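EvdO1 (Micromonospora carbonacea, PDB 4XBZ) is probably a non-haem iron, 2-oxoglutarate-dependent oxygenase of the phytanoyl-CoA dioxygenase family that carries out an oxidative cyclization in orthosomycin biosynthesis. Local coordinates at residues 238-243 against 258-263; 125-130 against 179-184; 73-78 against 115-120; 78-83 against 251-256. One frame throughout, in Å; residues are numbered along the deposited sequence.

Contact 1. Residues 238-243 against 258-263; sequences HNILTL and YFEYRP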
loop_
_atom_site.group_PDB
_atom_site.type_symbol
_atom_site.label_atom_id
_atom_site.label_comp_id
_atom_site.label_asym_id
_atom_site.label_seq_id
_atom_site.Cartn_x
_atom_site.Cartn_y
_atom_site.Cartn_z
ATOM N N HIS A 238 6.846 0.400 -10.959
ATOM C CA HIS A 238 7.233 1.730 -10.521
ATOM C C HIS A 238 6.057 2.636 -10.172
ATOM O O HIS A 238 4.979 2.607 -10.778
ATOM C CB HIS A 238 8.187 2.386 -11.551
ATOM C CG HIS A 238 7.526 3.092 -12.698
ATOM N ND1 HIS A 238 7.448 2.539 -13.961
ATOM C CD2 HIS A 238 7.035 4.350 -12.809
ATOM C CE1 HIS A 238 6.883 3.406 -14.787
ATOM N NE2 HIS A 238 6.620 4.512 -14.112
ATOM N N ASN A 239 6.293 3.381 -9.102
ATOM C CA ASN A 239 5.446 4.456 -8.641
ATOM C C ASN A 239 5.461 5.563 -9.680
ATOM O O ASN A 239 6.538 5.970 -10.119
ATOM C CB ASN A 239 5.967 4.953 -7.299
ATOM C CG ASN A 239 5.049 5.942 -6.629
ATOM O OD1 ASN A 239 4.344 6.717 -7.279
ATOM N ND2 ASN A 239 5.079 5.941 -5.304
ATOM N N ILE A 240 4.283 6.044 -10.073
ATOM C CA ILE A 240 4.192 7.065 -11.119
ATOM C C ILE A 240 4.853 8.386 -10.698
ATOM O O ILE A 240 5.145 9.232 -11.547
ATOM C CB ILE A 240 2.718 7.342 -11.519
ATOM C CG1 ILE A 240 1.894 7.682 -10.275
ATOM C CG2 ILE A 240 2.117 6.128 -12.231
ATOM C CD1 ILE A 240 0.878 8.743 -10.482
ATOM N N LEU A 241 5.087 8.549 -9.396
ATOM C CA LEU A 241 5.735 9.747 -8.860
ATOM C C LEU A 241 7.270 9.616 -8.837
ATOM O O LEU A 241 7.992 10.582 -8.542
ATOM C CB LEU A 241 5.222 10.040 -7.437
ATOM C CG LEU A 241 3.721 10.315 -7.258
ATOM C CD1 LEU A 241 3.332 10.634 -5.802
ATOM C CD2 LEU A 241 3.317 11.438 -8.171
ATOM N N THR A 242 7.774 8.414 -9.110
ATOM C CA THR A 242 9.218 8.240 -9.205
ATOM C C THR A 242 9.717 8.833 -10.512
ATOM O O THR A 242 9.261 8.448 -11.587
ATOM C CB THR A 242 9.642 6.773 -9.124
ATOM O OG1 THR A 242 9.077 6.176 -7.951
ATOM C CG2 THR A 242 11.170 6.667 -9.079
ATOM N N LEU A 243 10.640 9.782 -10.401
ATOM C CA LEU A 243 11.297 10.381 -11.558
ATOM C C LEU A 243 12.064 9.320 -12.344
ATOM O O LEU A 243 12.859 8.573 -11.772
ATOM C CB LEU A 243 12.237 11.507 -11.117
ATOM C CG LEU A 243 12.663 12.461 -12.233
ATOM C CD1 LEU A 243 11.450 13.189 -12.782
ATOM C CD2 LEU A 243 13.709 13.457 -11.745
ATOM N N TYR A 258 2.822 -2.310 -20.550
ATOM C CA TYR A 258 2.533 -1.560 -19.320
ATOM C C TYR A 258 1.072 -1.668 -18.926
ATOM O O TYR A 258 0.179 -1.279 -19.686
ATOM C CB TYR A 258 2.880 -0.064 -19.454
ATOM C CG TYR A 258 4.364 0.241 -19.446
ATOM C CD1 TYR A 258 5.080 0.308 -18.249
ATOM C CD2 TYR A 258 5.053 0.463 -20.638
ATOM C CE1 TYR A 258 6.444 0.587 -18.236
ATOM C CE2 TYR A 258 6.418 0.732 -20.635
ATOM C CZ TYR A 258 7.114 0.794 -19.429
ATOM O OH TYR A 258 8.477 1.067 -19.434
ATOM N N PHE A 259 0.856 -2.181 -17.721
ATOM C CA PHE A 259 -0.425 -2.116 -17.020
ATOM C C PHE A 259 -0.361 -1.127 -15.851
ATOM O O PHE A 259 0.406 -1.365 -14.918
ATOM C CB PHE A 259 -0.799 -3.486 -16.456
ATOM C CG PHE A 259 -0.959 -4.565 -17.478
ATOM C CD1 PHE A 259 -1.256 -4.269 -18.805
ATOM C CD2 PHE A 259 -0.861 -5.897 -17.094
ATOM C CE1 PHE A 259 -1.417 -5.290 -19.728
ATOM C CE2 PHE A 259 -1.018 -6.918 -18.008
ATOM C CZ PHE A 259 -1.296 -6.622 -19.324
ATOM N N GLU A 260 -1.143 -0.044 -15.871
ATOM C CA GLU A 260 -1.318 0.769 -14.652
ATOM C C GLU A 260 -2.495 0.297 -13.796
ATOM O O GLU A 260 -3.496 -0.210 -14.302
ATOM C CB GLU A 260 -1.517 2.255 -14.953
ATOM C CG GLU A 260 -1.391 3.127 -13.681
ATOM C CD GLU A 260 -2.022 4.525 -13.808
ATOM O OE1 GLU A 260 -3.276 4.652 -13.740
ATOM O OE2 GLU A 260 -1.261 5.504 -13.956
ATOM N N TYR A 261 -2.345 0.458 -12.487
ATOM C CA TYR A 261 -3.390 0.147 -11.527
ATOM C C TYR A 261 -3.571 1.330 -10.594
ATOM O O TYR A 261 -2.607 2.035 -10.319
ATOM C CB TYR A 261 -3.036 -1.106 -10.735
ATOM C CG TYR A 261 -2.839 -2.334 -11.589
ATOM C CD1 TYR A 261 -1.590 -2.649 -12.105
ATOM C CD2 TYR A 261 -3.912 -3.175 -11.896
ATOM C CE1 TYR A 261 -1.394 -3.772 -12.884
ATOM C CE2 TYR A 261 -3.733 -4.300 -12.684
ATOM C CZ TYR A 261 -2.468 -4.592 -13.177
ATOM O OH TYR A 261 -2.276 -5.704 -13.961
ATOM N N ARG A 262 -4.805 1.561 -10.145
ATOM C CA ARG A 262 -5.104 2.538 -9.095
ATOM C C ARG A 262 -6.148 1.968 -8.127
ATOM O O ARG A 262 -6.864 1.024 -8.464
ATOM C CB ARG A 262 -5.626 3.848 -9.690
ATOM C CG ARG A 262 -4.679 4.534 -10.628
ATOM C CD ARG A 262 -5.222 5.874 -11.147
ATOM N NE ARG A 262 -4.337 6.421 -12.173
ATOM C CZ ARG A 262 -3.850 7.661 -12.192
ATOM N NH1 ARG A 262 -4.175 8.538 -11.242
ATOM N NH2 ARG A 262 -3.038 8.028 -13.180
ATOM N N PRO A 263 -6.249 2.537 -6.918
ATOM C CA PRO A 263 -7.333 2.072 -6.040
ATOM C C PRO A 263 -8.694 2.589 -6.497
ATOM O O PRO A 263 -8.785 3.741 -6.920
ATOM C CB PRO A 263 -6.946 2.651 -4.667
ATOM C CG PRO A 263 -5.453 2.919 -4.776
ATOM C CD PRO A 263 -5.286 3.387 -6.196
#
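The backbones of Ile-240 and Glu-260 come no closer than 9.1 Å between their CA atoms, because strand 179-184 runs between strands 235-239 and 256-263 in the large sheet of this double-stranded beta-helix. Strand 235-239 then ends in a type I turn from Asn-239 to Thr-242, in which Asn-239 OD1 also accepts from Leu-241 N, at 2.9 Å and nearly straight (168°), forming an Asx turn. Side chains therefore have to span the intervening strand, and both His-238 and Glu-260 lean on Asp-180 from it. The CG2 branch of Ile-240 does the touching, 3.8 Å from Glu-260 OE2. Glu-260 gets there with CG anti to its backbone N (chi1 -168°) and the chain extended beyond. Nearby, CE1 of the Tyr-258 ring stands at the edge of the His-238 imidazole, a loose touch of 4.5 Å to His-238 CE1. The ring nitrogen next to that CE1, NE2, is hydrogen-bonded to Asp-162 OD2, and Asp-162 binds the nickel together with His-160 and His-244, making His-238 a second-shell residue. Thr-142 gives Glu-260 OE1 another polar partner, while the backbone carbonyls of Ala-163 and Gly-164 accept from NH2 and NH1 of Arg-262. The carboxylate is held by a salt bridge in which Arg-262 NE, with the acceptor almost in its guanidinium plane, meets Glu-260 OE1 at 2.6 Å from well above the carboxylate plane.

Contact 2. Residues 125-130 against 179-184; sequences PLLLRI and IDAGIY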
loop_
_atom_site.group_PDB
_atom_site.type_symbol
_atom_site.label_atom_id
_atom_site.label_comp_id
_atom_site.label_asym_id
_atom_site.label_seq_id
_atom_site.Cartn_x
_atom_site.Cartn_y
_atom_site.Cartn_z
ATOM N N PRO A 125 -2.234 -14.199 -11.981
ATOM C CA PRO A 125 -2.486 -14.246 -10.535
ATOM C C PRO A 125 -1.291 -13.819 -9.674
ATOM O O PRO A 125 -1.526 -13.302 -8.581
ATOM C CB PRO A 125 -2.834 -15.719 -10.294
ATOM C CG PRO A 125 -2.112 -16.454 -11.388
ATOM C CD PRO A 125 -2.152 -15.548 -12.573
ATOM N N LEU A 126 -0.052 -14.009 -10.137
ATOM C CA LEU A 126 1.098 -13.525 -9.376
ATOM C C LEU A 126 1.183 -12.002 -9.486
ATOM O O LEU A 126 1.426 -11.300 -8.493
ATOM C CB LEU A 126 2.404 -14.176 -9.852
ATOM C CG LEU A 126 2.580 -15.673 -9.570
ATOM C CD1 LEU A 126 4.010 -16.146 -9.856
ATOM C CD2 LEU A 126 2.159 -16.041 -8.145
ATOM N N LEU A 127 0.974 -11.494 -10.699
ATOM C CA LEU A 127 0.912 -10.052 -10.921
ATOM C C LEU A 127 -0.158 -9.392 -10.027
ATOM O O LEU A 127 0.131 -8.453 -9.272
ATOM C CB LEU A 127 0.643 -9.761 -12.400
ATOM C CG LEU A 127 0.422 -8.317 -12.847
ATOM C CD1 LEU A 127 1.538 -7.409 -12.369
ATOM C CD2 LEU A 127 0.267 -8.225 -14.382
ATOM N N LEU A 128 -1.381 -9.906 -10.095
ATOM C CA LEU A 128 -2.509 -9.331 -9.352
ATOM C C LEU A 128 -2.409 -9.483 -7.814
ATOM O O LEU A 128 -2.824 -8.591 -7.074
ATOM C CB LEU A 128 -3.807 -9.950 -9.844
ATOM C CG LEU A 128 -4.135 -9.674 -11.305
ATOM C CD1 LEU A 128 -5.336 -10.511 -11.724
ATOM C CD2 LEU A 128 -4.416 -8.187 -11.514
ATOM N N ARG A 129 -1.841 -10.589 -7.337
ATOM C CA ARG A 129 -1.652 -10.745 -5.898
ATOM C C ARG A 129 -0.602 -9.779 -5.367
ATOM O O ARG A 129 -0.695 -9.337 -4.212
ATOM C CB ARG A 129 -1.283 -12.188 -5.530
ATOM C CG ARG A 129 -2.517 -13.082 -5.417
ATOM C CD ARG A 129 -2.270 -14.344 -4.594
ATOM N NE ARG A 129 -1.712 -15.439 -5.382
ATOM C CZ ARG A 129 -2.407 -16.169 -6.254
ATOM N NH1 ARG A 129 -3.693 -15.913 -6.477
ATOM N NH2 ARG A 129 -1.809 -17.153 -6.918
ATOM N N ILE A 130 0.391 -9.455 -6.197
ATOM C CA ILE A 130 1.371 -8.443 -5.825
ATOM C C ILE A 130 0.709 -7.076 -5.796
ATOM O O ILE A 130 0.851 -6.336 -4.816
ATOM C CB ILE A 130 2.563 -8.383 -6.786
ATOM C CG1 ILE A 130 3.424 -9.640 -6.666
ATOM C CG2 ILE A 130 3.386 -7.128 -6.504
ATOM C CD1 ILE A 130 4.400 -9.804 -7.824
ATOM N N ILE A 179 0.313 2.623 -9.698
ATOM C CA ILE A 179 1.483 1.852 -10.080
ATOM C C ILE A 179 1.451 1.422 -11.553
ATOM O O ILE A 179 0.433 0.937 -12.058
ATOM C CB ILE A 179 1.617 0.595 -9.188
ATOM C CG1 ILE A 179 1.644 0.979 -7.703
ATOM C CG2 ILE A 179 2.853 -0.230 -9.585
ATOM C CD1 ILE A 179 1.819 -0.204 -6.772
ATOM N N ASP A 180 2.585 1.627 -12.215
ATOM C CA ASP A 180 2.890 1.048 -13.521
ATOM C C ASP A 180 3.561 -0.316 -13.393
ATOM O O ASP A 180 4.608 -0.436 -12.757
ATOM C CB ASP A 180 3.823 1.968 -14.295
ATOM C CG ASP A 180 3.101 2.818 -15.280
ATOM O OD1 ASP A 180 2.090 2.338 -15.836
ATOM O OD2 ASP A 180 3.542 3.962 -15.494
ATOM N N ALA A 181 2.973 -1.342 -13.995
ATOM C CA ALA A 181 3.649 -2.626 -14.100
ATOM C C ALA A 181 4.166 -2.786 -15.521
ATOM O O ALA A 181 3.381 -2.813 -16.479
ATOM C CB ALA A 181 2.731 -3.758 -13.736
ATOM N N GLY A 182 5.487 -2.869 -15.648
ATOM C CA GLY A 182 6.137 -2.985 -16.941
ATOM C C GLY A 182 6.618 -4.400 -17.124
ATOM O O GLY A 182 7.530 -4.843 -16.425
ATOM N N ILE A 183 5.984 -5.123 -18.041
ATOM C CA ILE A 183 6.367 -6.501 -18.322
ATOM C C ILE A 183 7.241 -6.555 -19.586
ATOM O O ILE A 183 6.836 -6.134 -20.672
ATOM C CB ILE A 183 5.130 -7.373 -18.458
ATOM C CG1 ILE A 183 4.268 -7.174 -17.213
ATOM C CG2 ILE A 183 5.508 -8.831 -18.634
ATOM C CD1 ILE A 183 2.984 -7.967 -17.201
ATOM N N TYR A 184 8.466 -7.039 -19.417
ATOM C CA TYR A 184 9.477 -6.932 -20.460
ATOM C C TYR A 184 9.481 -8.116 -21.423
ATOM O O TYR A 184 9.633 -9.274 -21.014
ATOM C CB TYR A 184 10.854 -6.760 -19.819
ATOM C CG TYR A 184 11.073 -5.353 -19.345
ATOM C CD1 TYR A 184 10.273 -4.804 -18.347
ATOM C CD2 TYR A 184 12.062 -4.558 -19.901
ATOM C CE1 TYR A 184 10.453 -3.509 -17.917
ATOM C CE2 TYR A 184 12.257 -3.266 -19.466
ATOM C CZ TYR A 184 11.443 -2.744 -18.468
ATOM O OH TYR A 184 11.611 -1.448 -18.037
#
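Leu-127 is the one residue of helix segment 125-130 that meets strand 179-184, and it does so on Ala-181 and Ile-183, alternate residues whose side chains share one face of the large sheet. The arrangement is that of a helix laid against the major sheet of a double-stranded beta-helix, with Asp-180 turned to the other face, toward the metal site. On the tight side the fit depends on the forked end of the leucine. With CG anti to the backbone N (chi1 175°), the side chain extends from the helix and its two methyls divide the work. CD1 settles on the small Ala-181 CB at 4.1 Å, while CD2 meets Ile-183 CD1 tip to tip at 3.9 Å. The CA atoms of Leu-127 and Ala-181 are 8.5 Å apart, a gap that the leucine fork bridges. Phe-259 and Tyr-261, on the neighbouring strand 256-263, also touch Leu-127, so that it is buried within a wider apolar layer. The rest of the segment serves other neighbours: Leu-128 packs on helix 275-293 through Leu-285 and Ile-289. Leu-126 and Arg-129, both partly exposed, form the looser outer side of the helix. There Arg-129 gives a hydrogen bond to Glu-302 O, and its guanidinium lies with one face over Pro-125 O, which sits 3.7 Å above the plane.

Contact 3. Residues 73-78 against 115-120; sequences QEAGRA and ARPIAM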
loop_
_atom_site.group_PDB
_atom_site.type_symbol
_atom_site.label_atom_id
_atom_site.label_comp_id
_atom_site.label_asym_id
_atom_site.label_seq_id
_atom_site.Cartn_x
_atom_site.Cartn_y
_atom_site.Cartn_z
ATOM N N GLN A 73 5.349 -12.532 -26.389
ATOM C CA GLN A 73 6.293 -11.997 -27.372
ATOM C C GLN A 73 5.712 -12.017 -28.785
ATOM O O GLN A 73 5.937 -11.085 -29.548
ATOM C CB GLN A 73 7.615 -12.782 -27.349
ATOM C CG GLN A 73 8.577 -12.329 -26.277
ATOM C CD GLN A 73 9.659 -13.360 -25.976
ATOM O OE1 GLN A 73 9.462 -14.564 -26.176
ATOM N NE2 GLN A 73 10.809 -12.890 -25.489
ATOM N N GLU A 74 4.983 -13.082 -29.127
ATOM C CA GLU A 74 4.460 -13.250 -30.484
ATOM C C GLU A 74 3.244 -12.366 -30.692
ATOM O O GLU A 74 3.009 -11.873 -31.796
ATOM C CB GLU A 74 4.113 -14.719 -30.761
ATOM C CG GLU A 74 3.282 -14.969 -32.042
ATOM C CD GLU A 74 3.938 -14.451 -33.336
ATOM O OE1 GLU A 74 5.189 -14.452 -33.452
ATOM O OE2 GLU A 74 3.187 -14.037 -34.253
ATOM N N ALA A 75 2.479 -12.157 -29.622
ATOM C CA ALA A 75 1.354 -11.231 -29.682
ATOM C C ALA A 75 1.873 -9.799 -29.852
ATOM O O ALA A 75 1.283 -8.994 -30.571
ATOM C CB ALA A 75 0.477 -11.358 -28.435
ATOM N N GLY A 76 2.995 -9.498 -29.210
ATOM C CA GLY A 76 3.638 -8.212 -29.380
ATOM C C GLY A 76 4.097 -7.978 -30.807
ATOM O O GLY A 76 3.866 -6.911 -31.370
ATOM N N ARG A 77 4.755 -8.974 -31.394
ATOM C CA ARG A 77 5.222 -8.850 -32.766
ATOM C C ARG A 77 4.033 -8.607 -33.700
ATOM O O ARG A 77 4.058 -7.714 -34.551
ATOM C CB ARG A 77 5.989 -10.098 -33.197
ATOM C CG ARG A 77 6.564 -9.976 -34.609
ATOM C CD ARG A 77 6.791 -11.333 -35.247
ATOM N NE ARG A 77 5.549 -12.093 -35.352
ATOM C CZ ARG A 77 4.574 -11.824 -36.220
ATOM N NH1 ARG A 77 4.677 -10.792 -37.054
ATOM N NH2 ARG A 77 3.483 -12.576 -36.240
ATOM N N ALA A 78 2.986 -9.396 -33.498
ATOM C CA ALA A 78 1.768 -9.282 -34.282
ATOM C C ALA A 78 1.192 -7.870 -34.235
ATOM O O ALA A 78 0.756 -7.346 -35.249
ATOM C CB ALA A 78 0.745 -10.286 -33.800
ATOM N N ALA A 115 -5.392 -8.376 -28.236
ATOM C CA ALA A 115 -4.667 -9.634 -28.316
ATOM C C ALA A 115 -4.960 -10.521 -27.115
ATOM O O ALA A 115 -4.631 -10.176 -25.982
ATOM C CB ALA A 115 -3.174 -9.369 -28.424
ATOM N N ARG A 116 -5.551 -11.679 -27.384
ATOM C CA ARG A 116 -5.993 -12.590 -26.341
ATOM C C ARG A 116 -4.879 -13.023 -25.366
ATOM O O ARG A 116 -5.128 -13.144 -24.157
ATOM C CB ARG A 116 -6.658 -13.821 -26.982
ATOM C CG ARG A 116 -7.395 -14.723 -25.987
ATOM C CD ARG A 116 -8.091 -15.920 -26.644
ATOM N NE ARG A 116 -8.391 -16.946 -25.648
ATOM C CZ ARG A 116 -9.502 -16.978 -24.922
ATOM N NH1 ARG A 116 -10.424 -16.045 -25.099
ATOM N NH2 ARG A 116 -9.695 -17.940 -24.021
ATOM N N PRO A 117 -3.645 -13.260 -25.867
ATOM C CA PRO A 117 -2.636 -13.628 -24.867
ATOM C C PRO A 117 -2.335 -12.509 -23.868
ATOM O O PRO A 117 -1.916 -12.786 -22.739
ATOM C CB PRO A 117 -1.400 -13.936 -25.716
ATOM C CG PRO A 117 -1.953 -14.338 -27.034
ATOM C CD PRO A 117 -3.139 -13.445 -27.241
ATOM N N ILE A 118 -2.546 -11.265 -24.278
ATOM C CA ILE A 118 -2.267 -10.130 -23.406
ATOM C C ILE A 118 -3.415 -9.879 -22.389
ATOM O O ILE A 118 -3.161 -9.529 -21.228
ATOM C CB ILE A 118 -1.973 -8.875 -24.252
ATOM C CG1 ILE A 118 -0.708 -9.116 -25.098
ATOM C CG2 ILE A 118 -1.799 -7.655 -23.374
ATOM C CD1 ILE A 118 -0.258 -7.902 -25.899
ATOM N N ALA A 119 -4.661 -10.107 -22.808
ATOM C CA ALA A 119 -5.792 -10.075 -21.883
ATOM C C ALA A 119 -5.614 -11.092 -20.750
ATOM O O ALA A 119 -5.816 -10.782 -19.578
ATOM C CB ALA A 119 -7.095 -10.332 -22.624
ATOM N N MET A 120 -5.213 -12.307 -21.103
ATOM C CA MET A 120 -4.940 -13.333 -20.105
ATOM C C MET A 120 -3.755 -12.944 -19.209
ATOM O O MET A 120 -3.734 -13.252 -18.009
ATOM C CB MET A 120 -4.687 -14.684 -20.788
ATOM C CG MET A 120 -5.912 -15.220 -21.570
ATOM S SD MET A 120 -5.922 -17.008 -21.893
ATOM C CE MET A 120 -4.459 -17.193 -22.922
#
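Ala-75 and Ala-115 bring helix 66-86 and the start of helix 116-121 together with their CA atoms only 6.4 Å apart, an approach that their lack of bulk makes possible. Residues 73-78 belong to the long helix 66-86, whereas Ala-115 is the N-cap of the short helix 116-121. A single methyl carries the contact. Ala-75 CB faces three partners from that helix start: Ala-115 CB at 4.2 Å, the ring atom Pro-117 CG at 4.1 Å and Ile-118 CG1 at 4.2 Å. The nearly equal distances describe a methyl seated among three side chains rather than pressed on one. Ile-118 supplies its longer branch because CG1 lies anti to the carbonyl carbon (chi1 -63°), and it also leans on Leu-79, one turn farther along helix 66-86. The helix start is itself held by Ala-115 O, which takes both Ile-118 N and Ala-119 N. Charged groups stay at the outer surface, where Arg-77 NE points straight at Glu-74 OE1 (179°, 3.1 Å) as part of a salt bridge within helix 66-86. With carbon alone at the interface, the two helices are joined here by dispersion and burial of a small apolar surface, and polar groups contribute nothing directional to the join.

Contact 4. Residues 78-83 against 251-256; sequences ALIDRA and GKQRRV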
loop_
_atom_site.group_PDB
_atom_site.type_symbol
_atom_site.label_atom_id
_atom_site.label_comp_id
_atom_site.label_asym_id
_atom_site.label_seq_id
_atom_site.Cartn_x
_atom_site.Cartn_y
_atom_site.Cartn_z
ATOM N N ALA A 78 2.986 -9.396 -33.498
ATOM C CA ALA A 78 1.768 -9.282 -34.282
ATOM C C ALA A 78 1.192 -7.870 -34.235
ATOM O O ALA A 78 0.756 -7.346 -35.249
ATOM C CB ALA A 78 0.745 -10.286 -33.800
ATOM N N LEU A 79 1.207 -7.242 -33.063
ATOM C CA LEU A 79 0.630 -5.906 -32.927
ATOM C C LEU A 79 1.483 -4.864 -33.617
ATOM O O LEU A 79 0.972 -3.929 -34.239
ATOM C CB LEU A 79 0.452 -5.542 -31.453
ATOM C CG LEU A 79 -0.728 -6.265 -30.805
ATOM C CD1 LEU A 79 -0.550 -6.360 -29.309
ATOM C CD2 LEU A 79 -2.017 -5.529 -31.168
ATOM N N ILE A 80 2.789 -5.025 -33.505
ATOM C CA ILE A 80 3.700 -4.079 -34.122
ATOM C C ILE A 80 3.558 -4.198 -35.632
ATOM O O ILE A 80 3.491 -3.191 -36.328
ATOM C CB ILE A 80 5.166 -4.307 -33.683
ATOM C CG1 ILE A 80 5.347 -3.898 -32.216
ATOM C CG2 ILE A 80 6.110 -3.521 -34.570
ATOM C CD1 ILE A 80 6.763 -4.140 -31.662
ATOM N N ASP A 81 3.474 -5.432 -36.124
ATOM C CA ASP A 81 3.344 -5.676 -37.564
ATOM C C ASP A 81 2.070 -5.001 -38.090
ATOM O O ASP A 81 2.069 -4.395 -39.167
ATOM C CB ASP A 81 3.344 -7.187 -37.863
ATOM C CG ASP A 81 3.331 -7.499 -39.358
ATOM O OD1 ASP A 81 3.883 -6.709 -40.159
ATOM O OD2 ASP A 81 2.771 -8.550 -39.738
ATOM N N ARG A 82 1.003 -5.071 -37.296
ATOM C CA ARG A 82 -0.265 -4.440 -37.647
ATOM C C ARG A 82 -0.138 -2.928 -37.769
ATOM O O ARG A 82 -0.658 -2.328 -38.712
ATOM C CB ARG A 82 -1.329 -4.792 -36.609
ATOM C CG ARG A 82 -2.533 -3.861 -36.583
ATOM C CD ARG A 82 -3.508 -4.283 -35.489
ATOM N NE ARG A 82 -4.739 -3.504 -35.520
ATOM C CZ ARG A 82 -5.772 -3.723 -34.714
ATOM N NH1 ARG A 82 -5.725 -4.705 -33.813
ATOM N NH2 ARG A 82 -6.854 -2.960 -34.809
ATOM N N ALA A 83 0.569 -2.314 -36.825
ATOM C CA ALA A 83 0.695 -0.864 -36.811
ATOM C C ALA A 83 1.393 -0.365 -38.065
ATOM O O ALA A 83 0.992 0.644 -38.640
ATOM C CB ALA A 83 1.440 -0.404 -35.570
ATOM N N GLY A 251 19.546 0.026 -31.938
ATOM C CA GLY A 251 19.768 -1.397 -32.152
ATOM C C GLY A 251 18.877 -2.427 -31.475
ATOM O O GLY A 251 19.036 -3.624 -31.715
ATOM N N LYS A 252 17.952 -1.989 -30.629
ATOM C CA LYS A 252 17.082 -2.926 -29.926
ATOM C C LYS A 252 15.654 -2.421 -29.921
ATOM O O LYS A 252 15.429 -1.235 -29.693
ATOM C CB LYS A 252 17.550 -3.145 -28.489
ATOM C CG LYS A 252 18.971 -3.648 -28.345
ATOM C CD LYS A 252 19.352 -3.800 -26.869
ATOM C CE LYS A 252 20.755 -4.380 -26.728
ATOM N NZ LYS A 252 21.656 -3.768 -27.754
ATOM N N GLN A 253 14.685 -3.308 -30.151
ATOM C CA GLN A 253 13.304 -2.840 -30.234
ATOM C C GLN A 253 12.686 -2.603 -28.842
ATOM O O GLN A 253 11.748 -1.802 -28.699
ATOM C CB GLN A 253 12.437 -3.807 -31.052
ATOM C CG GLN A 253 11.176 -3.127 -31.611
ATOM C CD GLN A 253 10.294 -4.062 -32.426
ATOM O OE1 GLN A 253 10.137 -5.244 -32.090
ATOM N NE2 GLN A 253 9.715 -3.532 -33.515
ATOM N N ARG A 254 13.217 -3.283 -27.832
ATOM C CA ARG A 254 12.872 -3.011 -26.429
ATOM C C ARG A 254 11.367 -2.851 -26.201
ATOM O O ARG A 254 10.878 -1.755 -25.958
ATOM C CB ARG A 254 13.612 -1.759 -25.946
ATOM C CG ARG A 254 15.123 -1.920 -25.922
ATOM C CD ARG A 254 15.672 -1.651 -24.544
ATOM N NE ARG A 254 14.602 -1.630 -23.566
ATOM C CZ ARG A 254 14.307 -0.594 -22.788
ATOM N NH1 ARG A 254 15.026 0.513 -22.828
ATOM N NH2 ARG A 254 13.284 -0.686 -21.963
ATOM N N ARG A 255 10.636 -3.949 -26.308
ATOM C CA ARG A 255 9.194 -3.905 -26.132
ATOM C C ARG A 255 8.817 -4.139 -24.664
ATOM O O ARG A 255 9.259 -5.113 -24.042
ATOM C CB ARG A 255 8.511 -4.944 -27.033
ATOM C CG ARG A 255 8.906 -4.867 -28.518
ATOM C CD ARG A 255 8.568 -6.162 -29.244
ATOM N NE ARG A 255 9.287 -7.318 -28.712
ATOM C CZ ARG A 255 8.908 -8.581 -28.888
ATOM N NH1 ARG A 255 7.805 -8.848 -29.583
ATOM N NH2 ARG A 255 9.619 -9.575 -28.355
ATOM N N VAL A 256 7.988 -3.242 -24.130
ATOM C CA VAL A 256 7.452 -3.386 -22.783
ATOM C C VAL A 256 5.930 -3.215 -22.769
ATOM O O VAL A 256 5.404 -2.246 -23.315
ATOM C CB VAL A 256 8.071 -2.361 -21.805
ATOM C CG1 VAL A 256 7.448 -2.517 -20.407
ATOM C CG2 VAL A 256 9.582 -2.521 -21.732
#
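Ile-80, alone among residues 78-83, meets Gln-253 and Arg-255 in the loop that leads into strand 256-263, so the contact ties a long outer helix to the approach to a central strand of the double-stranded beta-helix. The segment opens with Ala-78, whose carbonyl O accepts from Arg-82 N at 3.1 Å, an ordinary helical bond. Leu-79 points elsewhere, onto Ile-108 and Lys-114. Ile-80 then turns toward the loop. Its CG1 is anti to the carbonyl carbon (chi1 -71°) and the chain runs on extended, which carries CD1 up against both loop side chains. Gln-253 comes from the opposite direction, stretched to full length, and Ile-80 CD1 lies almost equally far from its amide atoms, 3.5 Å from Gln-253 NE2 and 3.6 Å from Gln-253 OE1. The shorter branch adds a touch, with Ile-80 CG2 at 3.8 Å from Gln-253 NE2. Next along the helix, Asp-81 and Arg-82 are exposed, Arg-82 touching Lys-114, and Ala-83 turns to Pro-105. Phe-148 also packs on both Ile-80 and Arg-255. The arginine offers Ile-80 its aliphatic part, while a bend at chi3 (-62°) lets NE form a salt bridge with Asp-186 OD2; the methylene carbon Arg-255 CD is left 3.6 Å from Ile-80 CD1.

How the contacts relate
Of contacts 1 and 2, contact 1 is the nearer to the nickel, with the His-238 side chain about 5 Å from the ion; in contact 2 the side chain of Ala-181 is already about 12 Å away. These two, their centres 11 Å apart, are joined through the large sheet, where Phe-259 O lies 2.7 Å from Ala-181 N. Contacts 3 and 4, also 11 Å apart, share Ala-78 on helix 66-86, and Arg-255 NH1 of contact 4 reaches Gln-73 O of contact 3 at 2.9 Å. Among the touches between the pairs, Phe-259 CZ lies 3.9 Å from Ile-118 O and Tyr-184 CE2 lies 3.6 Å from Val-256 CG2.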